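B-cell differentiation antigen CD72 (Mus musculus, PDB 5B1R) acts as a B-cell receptor co-receptor that recognises the Sm/RNP self-antigen and dampens receptor signalling, here seen as its extracellular C-type lectin-like domain. Local coordinates at residues I71-K76 with Y87-K92; K48-V53 with R100-C105; K67-Q72 with P110-S115; R15-S20 with A41-P46. The protein carries 2 engineered substitutions. One frame throughout, in Å; residues are numbered along the deposited sequence. Where two conformers were deposited one is given.

How the contacts relate
All four contacts lie in one C-type lectin-like domain. Contacts 1 and 3 share I71 and Q72, and their centres are about 9 Å apart. Contact 1 joins that region to strand 87-94, and contact 3 joins it to strand 109-119. Contact 2 sits about 6 Å from contact 1, centre to centre. The two meet through the C88-C105 disulfide and through R100. The centres of contacts 3 and 4 are about 7 Å apart, and their strands 109-119 and 15-21 are neighbours in one sheet. E45 of contact 4 also forms a salt bridge with K76 of contact 1. Bound glycerol, probably from the crystallisation liquor, lies about 4 Å from the side chain of Q72 and from that of A42.

Contact 1 (I71-K76 with Y87-K92); sequences IQMSKK and YCDKIK. Unlike the reference sequence in segment 87-92: Y87 (reference His), D89 (reference Val), K90 (reference Arg).
D89 swings CG beside its own backbone N, with chi1 at -66°, and this brings the carboxylate to the backbone of M73 and S74. I71 puts CG1 between its N and its carbonyl carbon (chi1 61°), and CD1 then reaches CG2 of I91 at 3.6 Å. These two side chains cross at about a right angle. D89 OD2 accepts a bond from S74 N at 3.0 Å. The donor comes from above the carboxylate plane. Water 2 donates to the same OD2 at 2.8 Å and also to S74 O. Segment 71-76 opens the long loop region of the C-type lectin-like fold, between strands 69-70 and 87-94. With W70 before it, I71 to M73 probably corresponds to the WIGL motif of this family. I71 N continues the sheet pairing with a nearly straight bond to D89 O at 3.2 Å. Water 1 links I71 O to D89 N, 2.8 Å from each. The carboxylate has further partners: R100 forms a salt bridge with OD2, and R78 forms one with OD1. M73 lies across it, with CG 3.7 Å from D89 OD2.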
# COMPACT_ATOMS: atom_id res chain seq x y z
N ILE A 71 0.70 -2.91 3.12
CA ILE A 71 -0.31 -1.89 2.87
C ILE A 71 -1.23 -1.82 4.09
O ILE A 71 -1.08 -2.58 5.06
CB ILE A 71 -1.14 -2.20 1.58
CG1 ILE A 71 -1.90 -3.53 1.70
CG2 ILE A 71 -0.24 -2.18 0.34
CD1 ILE A 71 -3.06 -3.64 0.74
N GLN A 72 -2.20 -0.91 4.04
CA GLN A 72 -3.18 -0.80 5.11
C GLN A 72 -4.01 -2.08 5.23
O GLN A 72 -4.53 -2.59 4.25
CB GLN A 72 -4.13 0.35 4.82
CG GLN A 72 -5.19 0.53 5.89
CD GLN A 72 -6.26 1.52 5.46
OE1 GLN A 72 -6.08 2.72 5.59
NE2 GLN A 72 -7.35 1.00 4.92
N MET A 73 -4.16 -2.57 6.45
CA MET A 73 -5.05 -3.69 6.71
C MET A 73 -6.49 -3.30 6.35
O MET A 73 -6.95 -2.19 6.66
CB MET A 73 -4.98 -4.06 8.19
CG MET A 73 -5.82 -5.26 8.53
SD MET A 73 -5.87 -5.64 10.29
CE MET A 73 -6.64 -4.18 10.96
N SER A 74 -7.20 -4.21 5.69
CA SER A 74 -8.59 -3.97 5.31
C SER A 74 -9.51 -4.51 6.39
O SER A 74 -9.67 -5.73 6.54
CB SER A 74 -8.86 -4.64 3.98
OG SER A 74 -10.22 -4.47 3.65
N LYS A 75 -10.12 -3.62 7.16
CA LYS A 75 -10.92 -4.04 8.31
C LYS A 75 -12.18 -4.80 7.93
O LYS A 75 -12.69 -5.58 8.74
CB LYS A 75 -11.27 -2.85 9.19
CG LYS A 75 -10.05 -2.21 9.82
CD LYS A 75 -10.43 -1.08 10.76
CE LYS A 75 -9.20 -0.44 11.37
NZ LYS A 75 -8.27 -1.46 11.93
N LYS A 76 -12.68 -4.61 6.71
CA LYS A 76 -13.94 -5.26 6.34
C LYS A 76 -13.85 -6.78 6.41
O LYS A 76 -14.87 -7.43 6.59
CB LYS A 76 -14.41 -4.84 4.94
CG LYS A 76 -13.49 -5.30 3.84
CD LYS A 76 -13.92 -4.87 2.45
CE LYS A 76 -15.18 -5.56 1.96
NZ LYS A 76 -15.48 -5.34 0.50
N TYR A 87 -1.89 -10.92 12.37
CA TYR A 87 -1.61 -10.90 10.94
C TYR A 87 -1.90 -9.53 10.39
O TYR A 87 -2.87 -8.87 10.77
CB TYR A 87 -2.44 -11.91 10.16
CG TYR A 87 -2.43 -13.27 10.75
CD1 TYR A 87 -1.27 -14.03 10.75
CD2 TYR A 87 -3.57 -13.81 11.31
CE1 TYR A 87 -1.25 -15.30 11.30
CE2 TYR A 87 -3.57 -15.09 11.86
CZ TYR A 87 -2.40 -15.82 11.84
OH TYR A 87 -2.36 -17.08 12.39
N CYS A 88 -1.06 -9.14 9.45
CA CYS A 88 -1.17 -7.89 8.74
C CYS A 88 -1.29 -8.18 7.25
O CYS A 88 -1.17 -9.34 6.84
CB CYS A 88 0.04 -7.00 9.04
SG CYS A 88 0.06 -6.33 10.73
N ASP A 89 -1.53 -7.14 6.46
CA ASP A 89 -1.89 -7.33 5.05
C ASP A 89 -0.78 -6.82 4.14
O ASP A 89 -0.32 -5.69 4.30
CB ASP A 89 -3.16 -6.55 4.69
CG ASP A 89 -4.41 -7.05 5.39
OD1 ASP A 89 -4.32 -7.88 6.31
OD2 ASP A 89 -5.51 -6.56 5.03
N LYS A 90 -0.39 -7.65 3.18
CA LYS A 90 0.57 -7.23 2.18
C LYS A 90 0.05 -7.64 0.82
O LYS A 90 -0.72 -8.59 0.71
CB LYS A 90 1.95 -7.84 2.45
CG LYS A 90 2.01 -9.34 2.18
CD LYS A 90 3.30 -9.98 2.70
CE LYS A 90 3.49 -11.37 2.12
NZ LYS A 90 2.37 -12.27 2.47
N ILE A 91 0.46 -6.94 -0.23
CA ILE A 91 0.11 -7.37 -1.57
C ILE A 91 1.25 -8.20 -2.16
O ILE A 91 2.43 -7.90 -1.98
CB ILE A 91 -0.30 -6.19 -2.49
CG1 ILE A 91 0.81 -5.14 -2.61
CG2 ILE A 91 -1.60 -5.58 -1.97
CD1 ILE A 91 0.51 -4.06 -3.66
N LYS A 92 0.87 -9.24 -2.88
CA LYS A 92 1.82 -10.18 -3.45
C LYS A 92 1.32 -10.59 -4.82
O LYS A 92 0.10 -10.72 -5.03
CB LYS A 92 1.95 -11.40 -2.54
CG LYS A 92 2.91 -12.45 -3.06
CD LYS A 92 3.21 -13.47 -1.98
CE LYS A 92 4.28 -14.48 -2.41
NZ LYS A 92 4.78 -15.24 -1.24
O HOH W 1 -1.42 -4.42 7.19
O HOH W 2 -7.75 -7.76 6.15

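Contact 2 (K48-V53 with R100-C105); sequences KYYYEV and RTFSEC. Unlike the reference sequence in segment 100-105: F102 (reference Ile), E104 (reference Lys).
The Y50 and F102 rings lie nearly parallel, with planes 18° apart, but they are slid past each other. Their centroids are 5.9 Å apart, so overlap is slight. Y50 CD1 meets F102 CE2 at 3.6 Å. Y50 can reach F102 because its CG sits between the backbone N and the carbonyl carbon, with chi1 at 70°. One face of the Y50 ring is taken by its neighbour: Y51 CD2 lies 3.7 Å above it, toward the rim.

R100 runs past the backbone side of the same turn. Its CD lies 3.5 Å from Y50 O, which sits near the plane of the guanidinium, at its edge. The chain bends further out, and the guanidinium turns to two waters. NE donates to water 3 at 2.9 Å, and NH2 donates to water 4 at 2.9 Å. Both waters lie by E52 O, and water 3 also lies by Y50 O. R100 NH1 forms a salt bridge with D89 OD2, on the neighbouring strand.

One direct backbone bond joins the segments. R100 N donates to Y51 O at 2.8 Å, from 43° out of the carbonyl plane. V53 CG1 packs beside that same R100 N. Just before the turn, K48 N donates to E52 OE1 at 2.7 Å. Residues Y49 to E52 form a type I beta turn, which E52 N closes on Y49 O. It packs against strand 97-104, the outer strand of the three-stranded antiparallel sheet in this C-type lectin-like fold.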
# COMPACT_ATOMS: atom_id res chain seq x y z
N LYS A 48 -14.48 -8.01 -3.68
CA LYS A 48 -15.61 -8.92 -3.47
C LYS A 48 -15.22 -10.07 -2.56
O LYS A 48 -16.07 -10.64 -1.88
CB LYS A 48 -16.12 -9.47 -4.80
CG LYS A 48 -17.35 -10.36 -4.65
CD LYS A 48 -17.88 -10.78 -5.99
CE LYS A 48 -19.10 -11.68 -5.84
NZ LYS A 48 -19.61 -12.17 -7.15
N TYR A 49 -13.93 -10.42 -2.57
CA TYR A 49 -13.40 -11.48 -1.73
C TYR A 49 -12.15 -10.97 -1.05
O TYR A 49 -11.54 -10.00 -1.51
CB TYR A 49 -13.05 -12.72 -2.57
CG TYR A 49 -14.24 -13.27 -3.33
CD1 TYR A 49 -15.28 -13.90 -2.66
CD2 TYR A 49 -14.33 -13.12 -4.71
CE1 TYR A 49 -16.37 -14.39 -3.36
CE2 TYR A 49 -15.42 -13.62 -5.41
CZ TYR A 49 -16.43 -14.24 -4.73
OH TYR A 49 -17.51 -14.72 -5.43
N TYR A 50 -11.76 -11.62 0.04
CA TYR A 50 -10.73 -11.08 0.92
C TYR A 50 -9.39 -10.87 0.22
O TYR A 50 -8.63 -10.00 0.62
CB TYR A 50 -10.54 -11.98 2.15
CG TYR A 50 -9.89 -13.32 1.83
CD1 TYR A 50 -8.51 -13.46 1.82
CD2 TYR A 50 -10.67 -14.43 1.52
CE1 TYR A 50 -7.91 -14.66 1.49
CE2 TYR A 50 -10.08 -15.66 1.20
CZ TYR A 50 -8.70 -15.76 1.20
OH TYR A 50 -8.09 -16.96 0.88
N TYR A 51 -9.10 -11.68 -0.80
CA TYR A 51 -7.79 -11.63 -1.46
C TYR A 51 -7.74 -10.64 -2.61
O TYR A 51 -6.68 -10.42 -3.21
CB TYR A 51 -7.39 -13.02 -1.97
CG TYR A 51 -8.45 -13.64 -2.86
CD1 TYR A 51 -8.58 -13.25 -4.20
CD2 TYR A 51 -9.34 -14.60 -2.37
CE1 TYR A 51 -9.56 -13.79 -5.02
CE2 TYR A 51 -10.32 -15.14 -3.19
CZ TYR A 51 -10.42 -14.73 -4.51
OH TYR A 51 -11.39 -15.26 -5.34
N GLU A 52 -8.89 -10.07 -2.97
CA GLU A 52 -8.94 -9.18 -4.13
C GLU A 52 -8.41 -7.80 -3.82
O GLU A 52 -8.77 -7.21 -2.82
CB GLU A 52 -10.36 -9.03 -4.64
CG GLU A 52 -10.89 -10.25 -5.33
CD GLU A 52 -12.23 -10.03 -5.99
OE1 GLU A 52 -12.95 -9.09 -5.61
OE2 GLU A 52 -12.55 -10.80 -6.92
N VAL A 53 -7.58 -7.27 -4.72
CA VAL A 53 -7.15 -5.88 -4.60
C VAL A 53 -7.09 -5.28 -5.99
O VAL A 53 -6.75 -5.95 -6.96
CB VAL A 53 -5.77 -5.80 -3.88
CG1 VAL A 53 -4.64 -6.39 -4.70
CG2 VAL A 53 -5.45 -4.38 -3.51
N ARG A 100 -4.28 -9.42 -2.14
CA ARG A 100 -4.08 -9.18 -0.73
C ARG A 100 -3.79 -10.52 -0.05
O ARG A 100 -4.52 -11.49 -0.24
CB ARG A 100 -5.33 -8.55 -0.10
CG ARG A 100 -5.18 -8.25 1.38
CD ARG A 100 -6.45 -7.66 2.00
NE ARG A 100 -6.83 -6.43 1.32
CZ ARG A 100 -6.35 -5.22 1.63
NH1 ARG A 100 -5.56 -5.06 2.70
NH2 ARG A 100 -6.69 -4.18 0.89
N THR A 101 -2.72 -10.55 0.74
CA THR A 101 -2.30 -11.74 1.45
C THR A 101 -2.00 -11.38 2.90
O THR A 101 -1.75 -10.23 3.25
CB THR A 101 -1.08 -12.37 0.82
OG1 THR A 101 0.04 -11.52 1.00
CG2 THR A 101 -1.28 -12.61 -0.67
N PHE A 102 -2.04 -12.38 3.76
CA PHE A 102 -1.80 -12.17 5.18
C PHE A 102 -0.45 -12.71 5.60
O PHE A 102 -0.02 -13.75 5.12
CB PHE A 102 -2.91 -12.85 5.98
CG PHE A 102 -4.29 -12.38 5.59
CD1 PHE A 102 -4.63 -11.04 5.68
CD2 PHE A 102 -5.25 -13.29 5.15
CE1 PHE A 102 -5.89 -10.61 5.34
CE2 PHE A 102 -6.53 -12.87 4.81
CZ PHE A 102 -6.85 -11.52 4.90
N SER A 103 0.21 -11.99 6.51
CA SER A 103 1.51 -12.40 7.06
C SER A 103 1.59 -11.95 8.50
O SER A 103 0.97 -10.96 8.88
CB SER A 103 2.69 -11.74 6.32
OG SER A 103 2.97 -12.40 5.10
N GLU A 104 2.39 -12.64 9.30
CA GLU A 104 2.71 -12.08 10.60
C GLU A 104 3.32 -10.70 10.43
O GLU A 104 4.16 -10.47 9.54
CB GLU A 104 3.67 -12.96 11.36
CG GLU A 104 3.03 -14.25 11.78
CD GLU A 104 4.02 -15.18 12.39
OE1 GLU A 104 5.01 -15.48 11.69
OE2 GLU A 104 3.82 -15.60 13.55
N CYS A 105 2.88 -9.79 11.28
CA CYS A 105 3.23 -8.40 11.17
C CYS A 105 4.74 -8.12 11.29
O CYS A 105 5.22 -7.11 10.79
CB CYS A 105 2.43 -7.58 12.19
SG CYS A 105 0.62 -7.77 12.04
O HOH W 3 -9.10 -7.43 -0.13
O HOH W 4 -8.45 -4.98 -1.25

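Contact 3 (K67-Q72 with P110-S115); sequences KSYWIQ and PSICES. Engineered in segment 110-115: S111 (natural residue Cys).
Y69 and P110 meet where strand 69-70 forms a single beta bridge to strand 109-119. In the C-type lectin-like fold this bridge ties the three-stranded sheet to the larger one at the centre of the domain. The Y69 side chain can be traced outward. CB meets I112 CD1 at 3.9 Å, with I112 CG1 close behind. CG lies 4.2 Å from P110 CG. Along the near side of the ring, CD2 and CE2 each come within 3.6 Å of P110 CG. CZ is a little farther from it. The OH then leaves the contact and hydrogen-bonds to D64 N. P110 CG thus sits over one face of the ring, 27° off the normal, and makes a CH-pi contact. The proline crosses the tyrosine at about a right angle. I112 CD1 also reaches I71 CG2, with the two side chains side by side. The W70 indole donates from NE1 to R24 O. Its CB stays close to CB of S111, an engineered residue in place of the natural cysteine. The backbone of W70 carries the bridge. W70 N donates to P110 O at 2.9 Å, in the carbonyl plane. I112 N donates to W70 O at 3.1 Å, with a C=O...N angle of 170°.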
# COMPACT_ATOMS: atom_id res chain seq x y z
N LYS A 67 8.52 -8.96 -5.10
CA LYS A 67 8.41 -8.48 -3.72
C LYS A 67 6.96 -8.44 -3.28
O LYS A 67 6.04 -8.35 -4.10
CB LYS A 67 9.01 -7.07 -3.61
CG LYS A 67 10.48 -6.95 -3.97
CD LYS A 67 11.37 -7.44 -2.85
CE LYS A 67 12.85 -7.28 -3.21
NZ LYS A 67 13.21 -5.85 -3.43
N SER A 68 6.74 -8.49 -1.97
CA SER A 68 5.42 -8.22 -1.40
C SER A 68 5.50 -6.93 -0.63
O SER A 68 6.52 -6.65 0.01
CB SER A 68 5.01 -9.32 -0.44
OG SER A 68 4.93 -10.58 -1.07
N TYR A 69 4.42 -6.15 -0.68
CA TYR A 69 4.43 -4.81 -0.09
C TYR A 69 3.42 -4.67 1.03
O TYR A 69 2.23 -4.93 0.83
CB TYR A 69 4.12 -3.75 -1.17
CG TYR A 69 5.19 -3.68 -2.24
CD1 TYR A 69 5.21 -4.58 -3.29
CD2 TYR A 69 6.19 -2.71 -2.17
CE1 TYR A 69 6.22 -4.53 -4.24
CE2 TYR A 69 7.19 -2.64 -3.12
CZ TYR A 69 7.20 -3.55 -4.16
OH TYR A 69 8.19 -3.52 -5.13
N TRP A 70 3.87 -4.23 2.20
CA TRP A 70 2.92 -3.88 3.25
C TRP A 70 1.99 -2.75 2.81
O TRP A 70 2.44 -1.75 2.24
CB TRP A 70 3.64 -3.44 4.53
CG TRP A 70 4.37 -4.49 5.31
CD1 TRP A 70 5.67 -4.44 5.69
CD2 TRP A 70 3.81 -5.69 5.87
NE1 TRP A 70 5.97 -5.55 6.45
CE2 TRP A 70 4.85 -6.34 6.57
CE3 TRP A 70 2.54 -6.28 5.83
CZ2 TRP A 70 4.65 -7.54 7.26
CZ3 TRP A 70 2.35 -7.48 6.50
CH2 TRP A 70 3.40 -8.10 7.20
N ILE A 71 0.70 -2.91 3.12
CA ILE A 71 -0.31 -1.89 2.87
C ILE A 71 -1.23 -1.82 4.09
O ILE A 71 -1.08 -2.58 5.06
CB ILE A 71 -1.14 -2.20 1.58
CG1 ILE A 71 -1.90 -3.53 1.70
CG2 ILE A 71 -0.24 -2.18 0.34
CD1 ILE A 71 -3.06 -3.64 0.74
N GLN A 72 -2.20 -0.91 4.04
CA GLN A 72 -3.18 -0.80 5.11
C GLN A 72 -4.01 -2.08 5.23
O GLN A 72 -4.53 -2.59 4.25
CB GLN A 72 -4.13 0.35 4.82
CG GLN A 72 -5.19 0.53 5.89
CD GLN A 72 -6.26 1.52 5.46
OE1 GLN A 72 -6.08 2.72 5.59
NE2 GLN A 72 -7.35 1.00 4.92
N PRO A 110 9.14 -4.39 1.85
CA PRO A 110 8.93 -2.99 1.46
C PRO A 110 7.46 -2.61 1.72
O PRO A 110 6.65 -3.47 2.11
CB PRO A 110 9.24 -3.00 -0.04
CG PRO A 110 8.89 -4.41 -0.47
CD PRO A 110 9.31 -5.29 0.68
N SER A 111 7.12 -1.35 1.48
CA SER A 111 5.78 -0.89 1.81
C SER A 111 5.36 0.22 0.85
O SER A 111 6.19 0.73 0.07
CB SER A 111 5.75 -0.38 3.25
OG SER A 111 6.66 0.69 3.45
N ILE A 112 4.09 0.58 0.91
CA ILE A 112 3.58 1.68 0.09
C ILE A 112 2.86 2.64 1.02
O ILE A 112 1.98 2.21 1.79
CB ILE A 112 2.61 1.20 -1.00
CG1 ILE A 112 3.23 0.05 -1.81
CG2 ILE A 112 2.20 2.37 -1.89
CD1 ILE A 112 2.26 -0.72 -2.66
N CYS A 113 3.26 3.91 1.00
CA CYS A 113 2.57 4.96 1.73
C CYS A 113 1.69 5.76 0.79
O CYS A 113 1.91 5.77 -0.43
CB CYS A 113 3.57 5.92 2.38
SG CYS A 113 4.84 5.20 3.44
N GLU A 114 0.72 6.47 1.35
CA GLU A 114 -0.03 7.42 0.56
C GLU A 114 -0.26 8.70 1.35
O GLU A 114 -0.41 8.68 2.58
CB GLU A 114 -1.35 6.86 0.06
CG GLU A 114 -2.46 6.76 1.05
CD GLU A 114 -3.76 6.39 0.36
OE1 GLU A 114 -3.93 5.23 0.03
OE2 GLU A 114 -4.63 7.26 0.10
N SER A 115 -0.28 9.80 0.63
CA SER A 115 -0.64 11.09 1.18
C SER A 115 -1.72 11.69 0.30
O SER A 115 -2.05 11.16 -0.77
CB SER A 115 0.58 12.02 1.19
OG SER A 115 0.86 12.50 -0.12

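Contact 4 (R15-S20 with A41-P46); sequences RCFYIS and AAFDEP
Aromatic packing between F17 and F43 forms the apolar part of this contact. The two side chains come from opposite directions. The ring planes are 30° apart and strongly offset, with centroids 5.6 Å apart, and little of one ring lies over the other. The closest approach is F17 CE1 to F43 CZ at 3.7 Å. A41 adds a methyl group at the F17 ring edge, near its plane, where CB lies 4.0 Å from F17 CD1. L59 of helix 57-60 packs on both phenylalanines.

The polar part belongs to R15. Its chain bends at chi2 (147°) and again at chi3, which carries the guanidinium over to the loop. NH1 stands 2.9 Å from A42 O and 4.0 Å from F43 CE1. The guanidinium plane is tilted 55° to the F43 ring. On one face of the guanidinium lies F17 CZ, 3.4 Å above the plane and offset toward the rim. R15 is therefore packed against both phenylalanines.

A salt bridge leads to strand 109-119: R15 NE pairs with E114 OE2. R15 NH2 also hydrogen-bonds to Q13 OE1. E114 OE1 in turn accepts from A42 N. The contact joins strand 15-21 of the C-type lectin-like domain to the loop after strand 39-40. One carboxylate of strand 109-119 thus serves both segments. With an arginine on one oxygen and a peptide N-H on the other, the buried E114 is probably stabilised in its charged form.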
# COMPACT_ATOMS: atom_id res chain seq x y z
N ARG A 15 -4.79 11.59 -4.44
CA ARG A 15 -3.79 10.92 -3.63
C ARG A 15 -2.44 10.86 -4.34
O ARG A 15 -2.34 11.05 -5.56
CB ARG A 15 -4.25 9.49 -3.35
CG ARG A 15 -5.60 9.42 -2.67
CD ARG A 15 -6.38 8.20 -3.10
NE ARG A 15 -5.83 6.99 -2.52
CZ ARG A 15 -6.10 5.76 -2.96
NH1 ARG A 15 -5.57 4.73 -2.33
NH2 ARG A 15 -6.84 5.57 -4.04
N CYS A 16 -1.42 10.57 -3.54
CA CYS A 16 -0.07 10.34 -4.02
C CYS A 16 0.48 9.11 -3.30
O CYS A 16 0.37 9.03 -2.08
CB CYS A 16 0.83 11.52 -3.69
SG CYS A 16 0.25 13.12 -4.29
N PHE A 17 1.11 8.21 -4.04
CA PHE A 17 1.72 7.02 -3.45
C PHE A 17 3.24 7.15 -3.43
O PHE A 17 3.85 7.70 -4.35
CB PHE A 17 1.36 5.77 -4.23
CG PHE A 17 -0.11 5.52 -4.27
CD1 PHE A 17 -0.79 5.03 -3.16
CD2 PHE A 17 -0.82 5.76 -5.43
CE1 PHE A 17 -2.15 4.81 -3.22
CE2 PHE A 17 -2.17 5.54 -5.48
CZ PHE A 17 -2.85 5.06 -4.38
N TYR A 18 3.83 6.59 -2.38
CA TYR A 18 5.27 6.52 -2.24
C TYR A 18 5.64 5.06 -1.98
O TYR A 18 5.18 4.47 -0.98
CB TYR A 18 5.76 7.41 -1.09
CG TYR A 18 7.23 7.24 -0.84
CD1 TYR A 18 8.16 7.84 -1.67
CD2 TYR A 18 7.69 6.46 0.23
CE1 TYR A 18 9.51 7.66 -1.45
CE2 TYR A 18 9.03 6.30 0.45
CZ TYR A 18 9.94 6.90 -0.39
OH TYR A 18 11.27 6.74 -0.18
N ILE A 19 6.45 4.49 -2.86
CA ILE A 19 6.95 3.14 -2.63
C ILE A 19 8.23 3.22 -1.80
O ILE A 19 9.21 3.83 -2.22
CB ILE A 19 7.25 2.40 -3.95
CG1 ILE A 19 6.00 2.33 -4.85
CG2 ILE A 19 7.83 1.01 -3.65
CD1 ILE A 19 6.33 1.95 -6.29
N SER A 20 8.22 2.61 -0.62
CA SER A 20 9.43 2.51 0.18
C SER A 20 10.03 1.11 0.01
O SER A 20 9.43 0.12 0.41
CB SER A 20 9.16 2.77 1.65
OG SER A 20 10.39 2.77 2.36
N ALA A 41 -0.74 2.74 2.40
CA ALA A 41 -1.66 2.89 1.29
C ALA A 41 -2.90 2.01 1.46
O ALA A 41 -2.80 0.85 1.88
CB ALA A 41 -0.95 2.57 -0.01
N ALA A 42 -4.05 2.58 1.12
CA ALA A 42 -5.34 1.95 1.38
C ALA A 42 -5.97 1.49 0.08
O ALA A 42 -6.17 2.30 -0.83
CB ALA A 42 -6.25 2.94 2.08
N PHE A 43 -6.30 0.21 0.02
CA PHE A 43 -6.91 -0.40 -1.16
C PHE A 43 -8.09 -1.28 -0.76
O PHE A 43 -8.30 -2.34 -1.34
CB PHE A 43 -5.87 -1.21 -1.95
CG PHE A 43 -4.69 -0.40 -2.38
CD1 PHE A 43 -4.84 0.61 -3.32
CD2 PHE A 43 -3.44 -0.60 -1.80
CE1 PHE A 43 -3.77 1.39 -3.70
CE2 PHE A 43 -2.35 0.17 -2.19
CZ PHE A 43 -2.52 1.17 -3.13
N ASP A 44 -8.86 -0.86 0.23
CA ASP A 44 -9.93 -1.71 0.72
C ASP A 44 -10.97 -2.05 -0.34
O ASP A 44 -11.48 -3.17 -0.36
CB ASP A 44 -10.66 -1.08 1.90
CG ASP A 44 -9.83 -0.98 3.16
OD1 ASP A 44 -8.61 -1.26 3.18
OD2 ASP A 44 -10.44 -0.59 4.18
N GLU A 45 -11.32 -1.08 -1.19
CA GLU A 45 -12.35 -1.26 -2.20
C GLU A 45 -11.79 -0.87 -3.56
O GLU A 45 -10.98 0.05 -3.68
CB GLU A 45 -13.58 -0.41 -1.87
CG GLU A 45 -14.29 -0.84 -0.60
CD GLU A 45 -15.07 -2.12 -0.74
OE1 GLU A 45 -15.17 -2.69 -1.86
OE2 GLU A 45 -15.60 -2.57 0.29
N PRO A 46 -12.29 -1.50 -4.63
CA PRO A 46 -13.28 -2.58 -4.60
C PRO A 46 -12.69 -3.92 -4.21
O PRO A 46 -11.53 -4.21 -4.52
CB PRO A 46 -13.76 -2.65 -6.05
CG PRO A 46 -12.58 -2.19 -6.83
CD PRO A 46 -11.93 -1.13 -6.01